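Metallo-beta-lactamase (Serratia marcescens, PDB 6K4X) hydrolyses the beta-lactam ring of antibiotics with the help of two zinc ions, as a subclass B3 metallo-beta-lactamase. Local coordinates at residues Tyr67-His72 / Ile155-Gln160; Lys168-Ala173 / Ile210-His215. All blocks are in the same frame, centred on the assembly; numbering follows the deposited sequence.

Contact 1: residues Tyr67-His72 / Ile155-Gln160; sequences YILSTH and ITWTWQ. With ZN (zinc ion), chain B; D0U (4-azanyl-2-sulfanyl-benzoic acid), chain E.
Ile155 starts the second segment by giving its backbone N to Thr71 O, a 3.0 Å hydrogen bond with an N-H...O angle of 159°. The carbonyl of the same residue takes a CA-H...O contact from Thr71 CA at 3.3 Å, and Thr71 CG2 is 3.7 Å from Ile155 O. The hydroxyl of Thr71 has a different partner, Asp41. On its own strand, the CG2 branch of Ile155 reaches forward over one face of the Trp157 indole. Here two sheets of the alpha-beta/beta-alpha sandwich of the metallo-beta-lactamase fold face each other: the chain following Leu69 meets the start of strand 155-163 on its way to His72, whose NE2 binds a zinc ion at 2.0 Å together with His74, His150 and the inhibitor sulfur S1. At Trp157 the indole, with CG anti to the carbonyl carbon (chi1 -58°), lies flat under Leu69, on the face opposite Ile155 CG2. Leu69 CB stands 3.8 Å from the centroid of the six-membered ring in a CH-pi contact, and Leu69 CD1 reaches Trp157 CE3 at 3.7 Å. At the ring's edge NE1 makes a weak hydrogen bond to Ser70 O, 3.1 Å long with an angle of 142°.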
loop_
_atom_site.group_PDB
_atom_site.type_symbol
_atom_site.label_atom_id
_atom_site.label_comp_id
_atom_site.label_asym_id
_atom_site.label_seq_id
_atom_site.Cartn_x
_atom_site.Cartn_y
_atom_site.Cartn_z
ATOM N N TYR A 67 -10.463 4.619 9.552
ATOM C CA TYR A 67 -9.088 5.003 9.226
ATOM C C TYR A 67 -8.829 4.653 7.770
ATOM O O TYR A 67 -9.315 3.609 7.288
ATOM C CB TYR A 67 -8.058 4.255 10.070
ATOM C CG TYR A 67 -8.035 4.646 11.521
ATOM C CD1 TYR A 67 -7.563 5.885 11.892
ATOM C CD2 TYR A 67 -8.466 3.795 12.520
ATOM C CE1 TYR A 67 -7.510 6.281 13.215
ATOM C CE2 TYR A 67 -8.433 4.181 13.859
ATOM C CZ TYR A 67 -7.955 5.429 14.202
ATOM O OH TYR A 67 -7.890 5.849 15.508
ATOM N N ILE A 68 -8.060 5.502 7.092
ATOM C CA ILE A 68 -7.492 5.208 5.791
ATOM C C ILE A 68 -5.977 5.237 5.984
ATOM O O ILE A 68 -5.421 6.269 6.375
ATOM C CB ILE A 68 -7.935 6.227 4.730
ATOM C CG1 ILE A 68 -9.451 6.260 4.576
ATOM C CG2 ILE A 68 -7.251 5.940 3.407
ATOM C CD1 ILE A 68 -9.995 7.459 3.825
ATOM N N LEU A 69 -5.322 4.133 5.675
ATOM C CA LEU A 69 -3.890 3.989 5.824
ATOM C C LEU A 69 -3.232 4.198 4.473
ATOM O O LEU A 69 -3.652 3.579 3.505
ATOM C CB LEU A 69 -3.570 2.592 6.358
ATOM C CG LEU A 69 -4.350 2.167 7.596
ATOM C CD1 LEU A 69 -3.865 0.816 8.074
ATOM C CD2 LEU A 69 -4.280 3.200 8.693
ATOM N N SER A 70 -2.169 4.996 4.423
ATOM C CA SER A 70 -1.463 5.285 3.183
ATOM C C SER A 70 -0.150 4.514 3.150
ATOM O O SER A 70 0.658 4.615 4.091
ATOM C CB SER A 70 -1.212 6.765 3.074
ATOM O OG SER A 70 -0.409 7.080 1.934
ATOM N N THR A 71 0.110 3.804 2.050
ATOM C CA THR A 71 1.453 3.252 1.796
ATOM C C THR A 71 2.420 4.393 1.447
ATOM O O THR A 71 3.348 4.695 2.197
ATOM C CB THR A 71 1.449 2.181 0.694
ATOM O OG1 THR A 71 0.837 2.727 -0.478
ATOM C CG2 THR A 71 0.760 0.902 1.126
ATOM N N HIS A 72 2.203 5.040 0.298
ATOM C CA HIS A 72 2.998 6.193 -0.036
ATOM C C HIS A 72 2.210 7.168 -0.903
ATOM O O HIS A 72 1.184 6.850 -1.501
ATOM C CB HIS A 72 4.351 5.823 -0.672
ATOM C CG HIS A 72 4.279 5.358 -2.085
ATOM N ND1 HIS A 72 4.154 4.043 -2.423
ATOM C CD2 HIS A 72 4.340 6.038 -3.258
ATOM C CE1 HIS A 72 4.168 3.924 -3.741
ATOM N NE2 HIS A 72 4.260 5.153 -4.311
ATOM N N ILE A 155 5.104 3.436 4.240
ATOM C CA ILE A 155 4.746 2.512 5.283
ATOM C C ILE A 155 4.198 1.247 4.643
ATOM O O ILE A 155 3.341 1.293 3.750
ATOM C CB ILE A 155 3.701 3.100 6.249
ATOM C CG1 ILE A 155 4.207 4.354 6.969
ATOM C CG2 ILE A 155 3.228 2.043 7.239
ATOM C CD1 ILE A 155 5.272 4.127 8.010
ATOM N N THR A 156 4.671 0.105 5.152
ATOM C CA THR A 156 4.120 -1.220 4.908
ATOM C C THR A 156 3.305 -1.630 6.133
ATOM O O THR A 156 3.760 -1.441 7.263
ATOM C CB THR A 156 5.264 -2.195 4.621
ATOM O OG1 THR A 156 5.840 -1.878 3.356
ATOM C CG2 THR A 156 4.880 -3.648 4.637
ATOM N N TRP A 157 2.084 -2.111 5.923
ATOM C CA TRP A 157 1.108 -2.302 6.989
ATOM C C TRP A 157 0.866 -3.793 7.182
ATOM O O TRP A 157 0.728 -4.521 6.179
ATOM C CB TRP A 157 -0.197 -1.595 6.629
ATOM C CG TRP A 157 -0.074 -0.126 6.388
ATOM C CD1 TRP A 157 0.129 0.458 5.176
ATOM C CD2 TRP A 157 -0.106 0.951 7.343
ATOM N NE1 TRP A 157 0.151 1.815 5.279
ATOM C CE2 TRP A 157 0.019 2.145 6.596
ATOM C CE3 TRP A 157 -0.269 1.041 8.728
ATOM C CZ2 TRP A 157 -0.023 3.403 7.173
ATOM C CZ3 TRP A 157 -0.328 2.293 9.295
ATOM C CH2 TRP A 157 -0.195 3.441 8.524
ATOM N N THR A 158 0.762 -4.263 8.431
ATOM C CA THR A 158 0.578 -5.692 8.676
ATOM C C THR A 158 -0.517 -5.944 9.715
ATOM O O THR A 158 -0.790 -5.135 10.593
ATOM C CB THR A 158 1.876 -6.364 9.133
ATOM O OG1 THR A 158 2.302 -5.816 10.385
ATOM C CG2 THR A 158 2.981 -6.178 8.118
ATOM N N TRP A 159 -1.171 -7.093 9.572
ATOM C CA TRP A 159 -2.210 -7.491 10.485
ATOM C C TRP A 159 -2.414 -8.994 10.396
ATOM O O TRP A 159 -1.758 -9.676 9.610
ATOM C CB TRP A 159 -3.500 -6.734 10.197
ATOM C CG TRP A 159 -4.071 -6.988 8.834
ATOM C CD1 TRP A 159 -4.935 -7.975 8.466
ATOM C CD2 TRP A 159 -3.838 -6.204 7.653
ATOM N NE1 TRP A 159 -5.245 -7.867 7.137
ATOM C CE2 TRP A 159 -4.593 -6.778 6.613
ATOM C CE3 TRP A 159 -3.094 -5.054 7.391
ATOM C CZ2 TRP A 159 -4.596 -6.239 5.332
ATOM C CZ3 TRP A 159 -3.091 -4.520 6.127
ATOM C CH2 TRP A 159 -3.849 -5.102 5.117
ATOM N N GLN A 160 -3.329 -9.505 11.216
ATOM C CA GLN A 160 -3.700 -10.897 11.171
ATOM C C GLN A 160 -5.176 -11.009 10.848
ATOM O O GLN A 160 -5.972 -10.283 11.433
ATOM C CB GLN A 160 -3.420 -11.579 12.505
ATOM C CG GLN A 160 -1.944 -11.546 12.859
ATOM C CD GLN A 160 -1.532 -12.631 13.819
ATOM O OE1 GLN A 160 -2.342 -13.449 14.264
ATOM N NE2 GLN A 160 -0.246 -12.651 14.124
HETATM ZN ZN ZN B . 5.125 5.546 -6.096
HETATM O O2 D0U E . 4.753 2.321 -6.868
HETATM C C7 D0U E . 5.713 2.081 -7.632
HETATM O O1 D0U E . 6.483 1.094 -7.451
HETATM C C3 D0U E . 6.014 2.963 -8.791
HETATM C C2 D0U E . 6.957 2.457 -9.728
HETATM C C4 D0U E . 5.418 4.220 -8.999
HETATM S S1 D0U E . 4.191 4.988 -8.095
HETATM C C5 D0U E . 5.834 4.944 -10.139
HETATM C C6 D0U E . 6.774 4.458 -11.050
HETATM N N1 D0U E . 7.127 5.186 -12.179
HETATM C C1 D0U E . 7.303 3.215 -10.846
#

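Contact 2: residues Lys168-Ala173 / Ile210-His215; sequences KDVVFA and IAIAAH. With ZN (zinc ion), chain C; D0U (4-azanyl-2-sulfanyl-benzoic acid), chain E.
Strands 168-173 and 210-213 run parallel, their axes 19° apart, and five backbone hydrogen bonds alternate between them from Ile210 N to Asp169 O down to Ala214 N to Ala173 O. The straightest is Ile212 N to Val171 O, 2.8 Å at 176°. Ile210 O and Ile212 O each take an N-H from the first strand and also a CA-H, Val170 CA on the one and Phe172 CA on the other. Val170, Phe172, Ile210 and Ile212 share one face of the sheet. There Val170 CG1, anti to its own N (chi1 -176°), meets Ile212 CD1 at 3.8 Å, while Ile212 CG2 lies beside the CD2-CE2 side of the Phe172 ring, 4.2 Å from CD2. That ring is also laid over Ile212 O, which sits 3.9 Å above its plane toward the rim, and it carries CE1 on to Ala214 CA at 3.9 Å. The other face holds Val171, Ala173, Ala211 and Ala213; helix 241-260 covers Val171, Ala173 and Ala211. This is the beta-alpha-beta crossover 166-213, with helix 190-205 in between. Just past Ala214, His215 turns away from strand 168-173 and binds the second zinc ion through NE2 at 2.0 Å, alongside Asp76, His77 and the inhibitor's O2 and S1. The last bond, Ala214 N to Ala173 O, ties down the residue just before the zinc ligand, which probably helps set where His215 sits.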
loop_
_atom_site.group_PDB
_atom_site.type_symbol
_atom_site.label_atom_id
_atom_site.label_comp_id
_atom_site.label_asym_id
_atom_site.label_seq_id
_atom_site.Cartn_x
_atom_site.Cartn_y
_atom_site.Cartn_z
ATOM N N LYS A 168 -3.743 -15.990 9.585
ATOM C CA LYS A 168 -2.662 -15.732 8.678
ATOM C C LYS A 168 -2.186 -14.300 8.878
ATOM O O LYS A 168 -2.974 -13.388 9.113
ATOM C CB LYS A 168 -3.112 -15.873 7.223
ATOM C CG LYS A 168 -3.627 -17.234 6.818
ATOM C CD LYS A 168 -2.564 -18.267 6.736
ATOM C CE LYS A 168 -3.139 -19.604 6.306
ATOM N NZ LYS A 168 -2.204 -20.717 6.559
ATOM N N ASP A 169 -0.882 -14.116 8.706
ATOM C CA ASP A 169 -0.278 -12.810 8.723
ATOM C C ASP A 169 -0.370 -12.196 7.332
ATOM O O ASP A 169 0.143 -12.771 6.353
ATOM C CB ASP A 169 1.182 -12.904 9.155
ATOM C CG ASP A 169 1.294 -13.363 10.589
ATOM O OD1 ASP A 169 0.371 -13.071 11.398
ATOM O OD2 ASP A 169 2.248 -14.102 10.874
ATOM N N VAL A 170 -1.018 -11.041 7.266
ATOM C CA VAL A 170 -1.243 -10.317 6.024
ATOM C C VAL A 170 -0.364 -9.075 6.007
ATOM O O VAL A 170 -0.229 -8.379 7.009
ATOM C CB VAL A 170 -2.719 -9.921 5.896
ATOM C CG1 VAL A 170 -2.992 -9.249 4.565
ATOM C CG2 VAL A 170 -3.633 -11.113 6.100
ATOM N N VAL A 171 0.256 -8.818 4.860
ATOM C CA VAL A 171 1.143 -7.678 4.651
ATOM C C VAL A 171 0.643 -6.902 3.439
ATOM O O VAL A 171 0.522 -7.486 2.362
ATOM C CB VAL A 171 2.594 -8.137 4.431
ATOM C CG1 VAL A 171 3.494 -6.946 4.160
ATOM C CG2 VAL A 171 3.108 -8.983 5.589
ATOM N N PHE A 172 0.366 -5.610 3.608
ATOM C CA PHE A 172 0.118 -4.706 2.491
ATOM C C PHE A 172 1.429 -4.000 2.219
ATOM O O PHE A 172 1.864 -3.137 2.979
ATOM C CB PHE A 172 -1.040 -3.757 2.800
ATOM C CG PHE A 172 -1.603 -3.054 1.593
ATOM C CD1 PHE A 172 -0.846 -2.156 0.868
ATOM C CD2 PHE A 172 -2.884 -3.310 1.168
ATOM C CE1 PHE A 172 -1.369 -1.504 -0.238
ATOM C CE2 PHE A 172 -3.407 -2.647 0.080
ATOM C CZ PHE A 172 -2.658 -1.743 -0.624
ATOM N N ALA A 173 2.119 -4.467 1.183
ATOM C CA ALA A 173 3.516 -4.103 0.948
ATOM C C ALA A 173 3.603 -2.806 0.138
ATOM O O ALA A 173 3.118 -2.738 -0.994
ATOM C CB ALA A 173 4.214 -5.244 0.259
ATOM N N ILE A 210 0.406 -13.820 3.598
ATOM C CA ILE A 210 -0.314 -13.283 2.436
ATOM C C ILE A 210 0.214 -11.878 2.206
ATOM O O ILE A 210 0.002 -11.009 3.062
ATOM C CB ILE A 210 -1.829 -13.246 2.676
ATOM C CG1 ILE A 210 -2.373 -14.658 2.895
ATOM C CG2 ILE A 210 -2.538 -12.505 1.540
ATOM C CD1 ILE A 210 -3.803 -14.681 3.414
ATOM N N ALA A 211 0.880 -11.658 1.074
ATOM C CA ALA A 211 1.333 -10.316 0.709
ATOM C C ALA A 211 0.425 -9.760 -0.373
ATOM O O ALA A 211 0.150 -10.430 -1.376
ATOM C CB ALA A 211 2.776 -10.325 0.269
ATOM N N ILE A 212 -0.037 -8.534 -0.153
ATOM C CA ILE A 212 -0.788 -7.771 -1.110
ATOM C C ILE A 212 0.074 -6.566 -1.449
ATOM O O ILE A 212 0.288 -5.706 -0.598
ATOM C CB ILE A 212 -2.156 -7.345 -0.555
ATOM C CG1 ILE A 212 -2.979 -8.571 -0.159
ATOM C CG2 ILE A 212 -2.883 -6.477 -1.556
ATOM C CD1 ILE A 212 -3.962 -8.357 0.963
ATOM N N ALA A 213 0.639 -6.535 -2.653
ATOM C CA ALA A 213 1.533 -5.444 -3.045
ATOM C C ALA A 213 0.726 -4.263 -3.568
ATOM O O ALA A 213 -0.292 -4.452 -4.223
ATOM C CB ALA A 213 2.513 -5.918 -4.077
ATOM N N ALA A 214 1.207 -3.050 -3.295
ATOM C CA ALA A 214 0.498 -1.844 -3.683
ATOM C C ALA A 214 0.187 -1.848 -5.190
ATOM O O ALA A 214 -0.918 -1.479 -5.612
ATOM C CB ALA A 214 1.295 -0.631 -3.268
ATOM N N HIS A 215 1.161 -2.237 -6.016
ATOM C CA HIS A 215 0.900 -2.672 -7.386
ATOM C C HIS A 215 0.646 -4.170 -7.360
ATOM O O HIS A 215 1.561 -4.952 -7.103
ATOM C CB HIS A 215 2.081 -2.330 -8.311
ATOM C CG HIS A 215 2.183 -0.865 -8.578
ATOM N ND1 HIS A 215 1.424 -0.234 -9.556
ATOM C CD2 HIS A 215 2.860 0.122 -7.946
ATOM C CE1 HIS A 215 1.646 1.061 -9.514
ATOM N NE2 HIS A 215 2.533 1.320 -8.542
HETATM ZN ZN ZN C . 2.786 3.139 -7.648
HETATM O O2 D0U E . 4.753 2.321 -6.868
HETATM C C7 D0U E . 5.713 2.081 -7.632
HETATM O O1 D0U E . 6.483 1.094 -7.451
HETATM C C3 D0U E . 6.014 2.963 -8.791
HETATM C C2 D0U E . 6.957 2.457 -9.728
HETATM C C4 D0U E . 5.418 4.220 -8.999
HETATM S S1 D0U E . 4.191 4.988 -8.095
HETATM C C5 D0U E . 5.834 4.944 -10.139
HETATM C C6 D0U E . 6.774 4.458 -11.050
HETATM N N1 D0U E . 7.127 5.186 -12.179
HETATM C C1 D0U E . 7.303 3.215 -10.846
#

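Overall arrangement
From the N terminus, the chain runs through strand 65-69 and its loop, then closes contact 1 some 83 residues later at strand 155-163. It turns directly into strand 166-173, and contact 2 closes a second, shorter loop through helix 190-205 at strand 210-213. The two loops follow in series and neither nests nor crosses. Contact 1 ties the seven-stranded sheet to the five-stranded one, whereas contact 2 lies inside the latter, where 155-163 and 166-173 are antiparallel neighbours. The contacts also touch where Thr71 CG2 packs on the Phe172 ring. One brings His72, the other His215, to the two zinc ions bridged by the inhibitor.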